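Local coordinates for protein UV damage endonuclease (Sulfolobus acidocaldarius, PDB 3TC3) that probably cuts DNA at UV-induced and other lesions to start excision repair, using a manganese site in a TIM barrel, at residues 217-222 with 231-236; 248-253 with 274-279. All blocks are in the same frame, centred on the assembly; numbering follows the deposited sequence. Where two conformers were deposited one is given.

How the contacts relate
Both contacts pack the outer wall of the closed eight-stranded TIM barrel against its helices, and their centres lie about 9 Å apart. Contact 1 sets strand 217-220 against helix 233-241; contact 2, which opens after the first has closed along the chain, sets the neighbouring parallel strand 249-252 against helix 270-279. The strands are joined directly, with F219 O 2.9 Å from D251 N, a probable hydrogen bond, and N221 OD1 probably accepts from S253 N at 2.8 Å. L233 of contact 1 also touches F276 of contact 2, linking the helix layers. At the C-terminal ends of these strands, D220 and D251 belong to one manganese site with E195 and E288.

Contact 1: residues 217-222 with 231-236; sequences VIFDNL and ESLNDA. With MN (manganese (II) ion), chain C.
F219, on strand 217-220 of the TIM barrel, reaches outward to L233 and A236 on the first turn of helix 233-241, and these three residues make up nearly all of the buried surface. With CG anti to the backbone N (chi1 -180°), the phenyl ring extends away from the strand and presents its far rim to the helix. L233 approaches CE2 with its CD1 methyl at 3.6 Å, its side chain crossing that of F219 at about a right angle. A236 lies one helical turn on and meets the other flank of the ring, CB to F219 CE1 at 3.7 Å. Both methyls come in obliquely, and the contacts made across the segments by these three residues are apolar. Further cover for the ring comes from V203 of helix 203-213. The helix start is fixed by S232 at the N-cap, whose OG accepts from D235 N at 3.1 Å with an N-H...O angle of 157°. The next residue after F219, D220, serves the barrel interior: its carboxylate shares the manganese with E195 and E288, and D220 OD2 binds the metal at 1.9 Å.

Contact 2: residues 248-253 with 274-279; sequences PMIDYS and RRFVNE
Y252 turns the edge of its ring onto one face of F276, the central residue of this contact between strand 249-252 and helix 270-279. The T-shaped pair has its centroids 5.1 Å apart and its planes inclined at 65°. Y252 CD2 and CE2 form the touching edge: CD2 stands 3.7 Å above the F276 plane, displaced toward the rim, and CE2 comes to 3.7 Å from F276 CG. The two side chains run antiparallel and overlap alongside each other, one outward from the strand and the other inward from the helix, each with CG anti to its own backbone N (chi1 176° for Y252 and -175° for F276). This extended course carries the Y252 hydroxyl beyond the stack to a hydrogen bond with E254, while F273 adds a second edge-to-face partner for the tyrosine ring. I250 meets F276 differently, the two side chains advancing toward one another and CD1 lying in the plane of the ring. Its CD1 methyl abuts the far edge of the phenyl, 3.4 Å from F276 CE2 and 3.5 Å from F276 CZ. F276 is thus held on a face by an aromatic edge and at its rim by a methyl. D251, between the two packing residues, points to the barrel interior and the manganese site. Such apolar packing of strand on helix belongs to the beta-alpha-beta unit of a TIM barrel, here strand 249-252, helix 270-279 and strand 283-287.

Contact 1: residues 217-222 with 231-236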
ATOM      1  N   VAL A 217       2.423  11.869  -1.902  1.00 11.04           N
ATOM      2  CA  VAL A 217       1.724  11.625  -0.676  1.00 10.28           C
ATOM      3  C   VAL A 217       0.403  10.900  -0.905  1.00 10.87           C
ATOM      4  O   VAL A 217      -0.442  11.374  -1.665  1.00 12.80           O
ATOM      5  CB  VAL A 217       1.475  12.965   0.062  1.00 10.92           C
ATOM      6  CG1 VAL A 217       0.736  12.746   1.454  1.00 10.39           C
ATOM      7  CG2 VAL A 217       2.835  13.716   0.255  1.00 11.74           C
ATOM      8  N   ILE A 218       0.287   9.777  -0.231  1.00 11.04           N
ATOM      9  CA  ILE A 218      -1.045   9.104  -0.159  1.00 11.17           C
ATOM     10  C   ILE A 218      -1.827   9.698   0.998  1.00 11.74           C
ATOM     11  O   ILE A 218      -1.383   9.623   2.169  1.00 13.21           O
ATOM     12  CB  ILE A 218      -0.879   7.582   0.112  1.00 12.31           C
ATOM     13  CG1 ILE A 218      -0.295   6.921  -1.091  1.00 16.06           C
ATOM     14  CG2 ILE A 218      -2.312   6.923   0.405  1.00 13.06           C
ATOM     15  CD1 ILE A 218      -0.291   5.383  -1.044  1.00 18.85           C
ATOM     16  N   PHE A 219      -3.006  10.225   0.680  1.00 11.53           N
ATOM     17  CA  PHE A 219      -3.936  10.708   1.718  1.00 12.13           C
ATOM     18  C   PHE A 219      -4.786   9.620   2.337  1.00 12.59           C
ATOM     19  O   PHE A 219      -5.420   8.886   1.627  1.00 12.60           O
ATOM     20  CB  PHE A 219      -4.888  11.700   1.008  1.00 13.59           C
ATOM     21  CG  PHE A 219      -5.917  12.314   1.905  1.00 13.09           C
ATOM     22  CD1 PHE A 219      -5.561  13.303   2.859  1.00 14.18           C
ATOM     23  CD2 PHE A 219      -7.241  11.865   1.867  1.00 13.26           C
ATOM     24  CE1 PHE A 219      -6.521  13.870   3.632  1.00 13.67           C
ATOM     25  CE2 PHE A 219      -8.198  12.431   2.692  1.00 14.88           C
ATOM     26  CZ  PHE A 219      -7.831  13.450   3.605  1.00 14.09           C
ATOM     27  N   ASP A 220      -4.746   9.511   3.631  1.00 11.42           N
ATOM     28  CA  ASP A 220      -5.564   8.569   4.383  1.00 12.44           C
ATOM     29  C   ASP A 220      -6.595   9.383   5.106  1.00 12.70           C
ATOM     30  O   ASP A 220      -6.255  10.205   5.923  1.00 12.19           O
ATOM     31  CB  ASP A 220      -4.709   7.817   5.328  1.00 14.81           C
ATOM     32  CG  ASP A 220      -5.525   6.800   6.038  1.00 18.52           C
ATOM     33  OD1 ASP A 220      -6.459   7.095   6.764  1.00 18.36           O
ATOM     34  OD2 ASP A 220      -5.186   5.578   5.801  1.00 21.82           O
ATOM     35  N   ASN A 221      -7.859   9.161   4.717  1.00 11.60           N
ATOM     36  CA  ASN A 221      -8.919  10.060   5.224  1.00 12.37           C
ATOM     37  C   ASN A 221      -9.159   9.866   6.750  1.00 11.87           C
ATOM     38  O   ASN A 221      -9.366  10.859   7.421  1.00 11.80           O
ATOM     39  CB  ASN A 221     -10.193   9.892   4.459  1.00 14.23           C
ATOM     40  CG  ASN A 221     -10.841   8.572   4.651  1.00 12.74           C
ATOM     41  OD1 ASN A 221     -10.188   7.502   4.667  1.00 13.33           O
ATOM     42  ND2 ASN A 221     -12.184   8.616   4.783  1.00 14.70           N
ATOM     43  N   LEU A 222      -9.175   8.634   7.243  1.00 12.30           N
ATOM     44  CA  LEU A 222      -9.457   8.436   8.684  1.00 13.64           C
ATOM     45  C   LEU A 222      -8.293   9.049   9.461  1.00 12.13           C
ATOM     46  O   LEU A 222      -8.509   9.766  10.420  1.00 13.18           O
ATOM     47  CB  LEU A 222      -9.565   6.934   8.956  1.00 14.89           C
ATOM     48  CG  LEU A 222      -9.750   6.565  10.443  1.00 17.36           C
ATOM     49  CD1 LEU A 222     -11.002   7.192  10.994  1.00 17.82           C
ATOM     50  CD2 LEU A 222      -9.813   5.027  10.580  1.00 17.80           C
ATOM     51  N   GLU A 231      -7.373  21.466   7.680  1.00 24.26           N
ATOM     52  CA  GLU A 231      -7.734  21.374   6.274  1.00 23.23           C
ATOM     53  C   GLU A 231      -8.974  20.562   6.050  1.00 24.18           C
ATOM     54  O   GLU A 231      -9.110  19.453   6.576  1.00 21.60           O
ATOM     55  CB  GLU A 231      -6.605  20.747   5.440  1.00 21.28           C
ATOM     56  CG  GLU A 231      -5.213  21.258   5.778  1.00 21.16           C
ATOM     57  CD  GLU A 231      -4.432  20.404   6.790  1.00 19.38           C
ATOM     58  OE1 GLU A 231      -5.031  19.830   7.775  1.00 18.92           O
ATOM     59  OE2 GLU A 231      -3.192  20.407   6.657  1.00 20.41           O
ATOM     60  N   SER A 232      -9.906  21.069   5.234  1.00 25.67           N
ATOM     61  CA  SER A 232     -10.978  20.224   4.741  1.00 25.97           C
ATOM     62  C   SER A 232     -10.469  19.058   3.880  1.00 24.92           C
ATOM     63  O   SER A 232      -9.283  19.091   3.387  1.00 21.44           O
ATOM     64  CB  SER A 232     -11.973  21.050   3.892  1.00 24.87           C
ATOM     65  OG  SER A 232     -11.289  21.590   2.746  1.00 27.25           O
ATOM     66  N   LEU A 233     -11.333  18.062   3.692  1.00 25.09           N
ATOM     67  CA  LEU A 233     -11.098  16.917   2.806  1.00 23.90           C
ATOM     68  C   LEU A 233     -10.700  17.461   1.468  1.00 24.76           C
ATOM     69  O   LEU A 233      -9.680  17.076   0.930  1.00 23.04           O
ATOM     70  CB  LEU A 233     -12.376  16.061   2.698  1.00 24.91           C
ATOM     71  CG  LEU A 233     -12.422  15.036   1.600  1.00 26.44           C
ATOM     72  CD1 LEU A 233     -11.342  14.040   2.044  1.00 29.48           C
ATOM     73  CD2 LEU A 233     -13.828  14.340   1.350  1.00 30.07           C
ATOM     74  N   ASN A 234     -11.462  18.434   0.942  1.00 24.71           N
ATOM     75  CA  ASN A 234     -11.137  18.896  -0.395  1.00 26.20           C
ATOM     76  C   ASN A 234      -9.830  19.614  -0.523  1.00 22.64           C
ATOM     77  O   ASN A 234      -9.140  19.408  -1.526  1.00 21.66           O
ATOM     78  CB  ASN A 234     -12.245  19.766  -1.006  1.00 30.63           C
ATOM     79  CG  ASN A 234     -13.157  18.944  -1.858  1.00 40.75           C
ATOM     80  OD1 ASN A 234     -14.245  18.626  -1.428  1.00 46.37           O
ATOM     81  ND2 ASN A 234     -12.660  18.466  -3.017  1.00 41.13           N
ATOM     82  N   ASP A 235      -9.473  20.439   0.459  1.00 21.61           N
ATOM     83  CA  ASP A 235      -8.245  21.198   0.397  1.00 21.96           C
ATOM     84  C   ASP A 235      -7.055  20.221   0.561  1.00 20.63           C
ATOM     85  O   ASP A 235      -6.038  20.349  -0.128  1.00 19.43           O
ATOM     86  CB  ASP A 235      -8.220  22.262   1.481  1.00 23.32           C
ATOM     87  CG  ASP A 235      -9.129  23.470   1.136  1.00 25.16           C
ATOM     88  OD1 ASP A 235      -9.605  23.486  -0.020  1.00 24.99           O
ATOM     89  OD2 ASP A 235      -9.359  24.335   2.029  1.00 28.27           O
ATOM     90  N   ALA A 236      -7.196  19.232   1.438  1.00 20.90           N
ATOM     91  CA  ALA A 236      -6.082  18.338   1.649  1.00 18.40           C
ATOM     92  C   ALA A 236      -5.896  17.508   0.443  1.00 19.22           C
ATOM     93  O   ALA A 236      -4.739  17.318  -0.017  1.00 18.81           O
ATOM     94  CB  ALA A 236      -6.314  17.468   2.911  1.00 20.64           C
TER
HETATM   95 MN    MN C 290      -4.006   4.078   5.403  1.00 45.06          MN
HETATM   96  O   HOH W   1      -2.304   2.404   5.308  1.00 26.75           O

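Contact 2: residues 248-253 with 274-279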
ATOM      1  N   PRO A 248      -3.554  10.319  -8.314  1.00 15.16           N
ATOM      2  CA  PRO A 248      -3.262   9.962  -6.898  1.00 14.78           C
ATOM      3  C   PRO A 248      -3.887   8.713  -6.421  1.00 14.04           C
ATOM      4  O   PRO A 248      -4.953   8.286  -6.932  1.00 13.49           O
ATOM      5  CB  PRO A 248      -3.787  11.107  -6.107  1.00 15.74           C
ATOM      6  CG  PRO A 248      -4.159  12.147  -7.068  1.00 17.72           C
ATOM      7  CD  PRO A 248      -4.324  11.569  -8.433  1.00 17.75           C
ATOM      8  N   MET A 249      -3.252   8.090  -5.421  1.00 14.09           N
ATOM      9  CA  MET A 249      -3.894   7.052  -4.636  1.00 14.29           C
ATOM     10  C   MET A 249      -4.332   7.611  -3.374  1.00 14.25           C
ATOM     11  O   MET A 249      -3.607   8.410  -2.770  1.00 16.28           O
ATOM     12  CB  MET A 249      -2.922   5.958  -4.345  1.00 13.64           C
ATOM     13  CG  MET A 249      -2.320   5.259  -5.561  1.00 14.45           C
ATOM     14  SD  MET A 249      -1.029   4.037  -5.083  1.00 15.93           S
ATOM     15  CE  MET A 249      -0.617   3.368  -6.634  1.00 16.04           C
ATOM     16  N   ILE A 250      -5.515   7.207  -2.877  1.00 12.82           N
ATOM     17  CA  ILE A 250      -5.937   7.553  -1.532  1.00 12.79           C
ATOM     18  C   ILE A 250      -6.288   6.287  -0.763  1.00 11.84           C
ATOM     19  O   ILE A 250      -6.713   5.268  -1.353  1.00 11.91           O
ATOM     20  CB  ILE A 250      -7.083   8.547  -1.440  1.00 15.79           C
ATOM     21  CG1 ILE A 250      -8.322   8.057  -2.048  1.00 19.74           C
ATOM     22  CG2 ILE A 250      -6.730   9.865  -2.227  1.00 18.08           C
ATOM     23  CD1 ILE A 250      -9.441   9.154  -2.058  1.00 24.52           C
ATOM     24  N   ASP A 251      -6.098   6.311   0.541  1.00 11.50           N
ATOM     25  CA  ASP A 251      -6.526   5.210   1.448  1.00 12.47           C
ATOM     26  C   ASP A 251      -7.807   5.573   2.147  1.00 12.35           C
ATOM     27  O   ASP A 251      -7.853   6.628   2.849  1.00 13.68           O
ATOM     28  CB  ASP A 251      -5.491   4.906   2.508  1.00 14.99           C
ATOM     29  CG  ASP A 251      -4.248   4.159   1.985  1.00 17.59           C
ATOM     30  OD1 ASP A 251      -4.273   3.506   0.973  1.00 17.99           O
ATOM     31  OD2 ASP A 251      -3.252   4.143   2.723  1.00 23.42           O
ATOM     32  N   TYR A 252      -8.878   4.813   1.911  1.00 10.86           N
ATOM     33  CA  TYR A 252     -10.173   5.118   2.492  1.00 10.78           C
ATOM     34  C   TYR A 252     -10.426   4.160   3.650  1.00 11.31           C
ATOM     35  O   TYR A 252     -10.431   2.935   3.494  1.00 11.59           O
ATOM     36  CB  TYR A 252     -11.311   4.995   1.447  1.00 10.90           C
ATOM     37  CG  TYR A 252     -12.670   5.226   2.120  1.00 11.90           C
ATOM     38  CD1 TYR A 252     -13.422   4.148   2.694  1.00 11.45           C
ATOM     39  CD2 TYR A 252     -13.225   6.503   2.180  1.00 11.04           C
ATOM     40  CE1 TYR A 252     -14.644   4.357   3.297  1.00 11.40           C
ATOM     41  CE2 TYR A 252     -14.440   6.722   2.690  1.00 11.46           C
ATOM     42  CZ  TYR A 252     -15.157   5.678   3.329  1.00 12.18           C
ATOM     43  OH  TYR A 252     -16.363   5.979   3.880  1.00 13.93           O
ATOM     44  N   SER A 253     -10.738   4.724   4.792  1.00 12.00           N
ATOM     45  CA  SER A 253     -11.241   3.929   5.923  1.00 12.56           C
ATOM     46  C   SER A 253     -12.223   4.693   6.722  1.00 13.69           C
ATOM     47  O   SER A 253     -12.527   5.826   6.393  1.00 14.22           O
ATOM     48  CB  SER A 253     -10.093   3.440   6.841  1.00 15.45           C
ATOM     49  OG  SER A 253     -10.641   2.323   7.577  1.00 18.44           O
ATOM     50  N   ARG A 274     -20.528   7.265   0.132  1.00 14.52           N
ATOM     51  CA  ARG A 274     -21.159   8.207  -0.833  1.00 16.41           C
ATOM     52  C   ARG A 274     -20.791   9.658  -0.500  1.00 16.98           C
ATOM     53  O   ARG A 274     -20.501  10.461  -1.415  1.00 18.29           O
ATOM     54  CB  ARG A 274     -22.678   8.021  -0.823  1.00 16.04           C
ATOM     55  CG  ARG A 274     -23.099   6.774  -1.545  1.00 17.27           C
ATOM     56  CD  ARG A 274     -24.606   6.529  -1.307  1.00 19.14           C
ATOM     57  NE  ARG A 274     -25.072   5.412  -2.085  1.00 20.74           N
ATOM     58  CZ  ARG A 274     -25.464   5.498  -3.341  1.00 20.32           C
ATOM     59  NH1 ARG A 274     -25.412   6.662  -3.992  1.00 22.44           N
ATOM     60  NH2 ARG A 274     -25.847   4.369  -3.942  1.00 22.44           N
ATOM     61  N   ARG A 275     -20.778  10.052   0.759  1.00 17.48           N
ATOM     62  CA  ARG A 275     -20.449  11.439   1.091  1.00 20.03           C
ATOM     63  C   ARG A 275     -19.012  11.758   0.718  1.00 18.36           C
ATOM     64  O   ARG A 275     -18.690  12.865   0.197  1.00 22.86           O
ATOM     65  CB  ARG A 275     -20.649  11.701   2.558  1.00 22.81           C
ATOM     66  CG  ARG A 275     -21.964  12.442   2.891  1.00 30.41           C
ATOM     67  CD  ARG A 275     -21.986  12.847   4.373  1.00 34.62           C
ATOM     68  NE  ARG A 275     -22.706  11.803   5.082  1.00 41.14           N
ATOM     69  CZ  ARG A 275     -22.152  10.914   5.884  1.00 35.22           C
ATOM     70  NH1 ARG A 275     -20.830  10.957   6.105  1.00 39.44           N
ATOM     71  NH2 ARG A 275     -22.919   9.969   6.456  1.00 36.52           N
ATOM     72  N   PHE A 276     -18.116  10.783   0.899  1.00 17.37           N
ATOM     73  CA  PHE A 276     -16.755  10.967   0.501  1.00 16.96           C
ATOM     74  C   PHE A 276     -16.589  11.112  -1.019  1.00 18.53           C
ATOM     75  O   PHE A 276     -15.858  11.996  -1.502  1.00 19.79           O
ATOM     76  CB  PHE A 276     -15.960   9.722   1.009  1.00 17.26           C
ATOM     77  CG  PHE A 276     -14.505   9.844   0.764  1.00 17.95           C
ATOM     78  CD1 PHE A 276     -13.719  10.600   1.666  1.00 20.36           C
ATOM     79  CD2 PHE A 276     -13.912   9.218  -0.302  1.00 20.02           C
ATOM     80  CE1 PHE A 276     -12.381  10.729   1.518  1.00 23.19           C
ATOM     81  CE2 PHE A 276     -12.451   9.370  -0.491  1.00 21.97           C
ATOM     82  CZ  PHE A 276     -11.742  10.196   0.385  1.00 22.00           C
ATOM     83  N   VAL A 277     -17.164  10.208  -1.767  1.00 18.63           N
ATOM     84  CA  VAL A 277     -16.880  10.225  -3.211  1.00 20.35           C
ATOM     85  C   VAL A 277     -17.562  11.454  -3.863  1.00 22.22           C
ATOM     86  O   VAL A 277     -17.143  11.823  -4.953  1.00 22.24           O
ATOM     87  CB  VAL A 277     -17.324   8.975  -3.959  1.00 23.36           C
ATOM     88  CG1 VAL A 277     -16.472   7.752  -3.561  1.00 22.81           C
ATOM     89  CG2 VAL A 277     -18.724   8.707  -3.763  1.00 23.98           C
ATOM     90  N   ASN A 278     -18.650  11.941  -3.259  1.00 25.42           N
ATOM     91  CA  ASN A 278     -19.368  13.026  -3.944  0.50 26.28           C
ATOM     92  C   ASN A 278     -18.474  14.274  -3.938  1.00 29.04           C
ATOM     93  O   ASN A 278     -18.724  15.199  -4.722  1.00 31.89           O
ATOM     94  CB  ASN A 278     -20.840  13.223  -3.428  0.50 25.39           C
ATOM     95  CG  ASN A 278     -21.841  12.227  -4.071  0.50 25.70           C
ATOM     96  OD1 ASN A 278     -22.036  12.246  -5.284  0.50 24.48           O
ATOM     97  ND2 ASN A 278     -22.456  11.337  -3.253  0.50 25.60           N
ATOM     98  N   GLU A 279     -17.440  14.275  -3.113  1.00 31.12           N
ATOM     99  CA  GLU A 279     -16.464  15.353  -2.952  1.00 36.05           C
ATOM    100  C   GLU A 279     -15.250  15.231  -3.894  1.00 36.36           C
ATOM    101  O   GLU A 279     -14.577  16.205  -4.198  1.00 41.82           O
ATOM    102  CB  GLU A 279     -15.966  15.374  -1.491  1.00 37.22           C
ATOM    103  CG  GLU A 279     -17.022  15.661  -0.457  1.00 40.84           C
ATOM    104  CD  GLU A 279     -17.549  17.077  -0.582  1.00 48.57           C
ATOM    105  OE1 GLU A 279     -16.716  17.986  -0.763  1.00 54.93           O
ATOM    106  OE2 GLU A 279     -18.784  17.275  -0.534  1.00 46.46           O
TER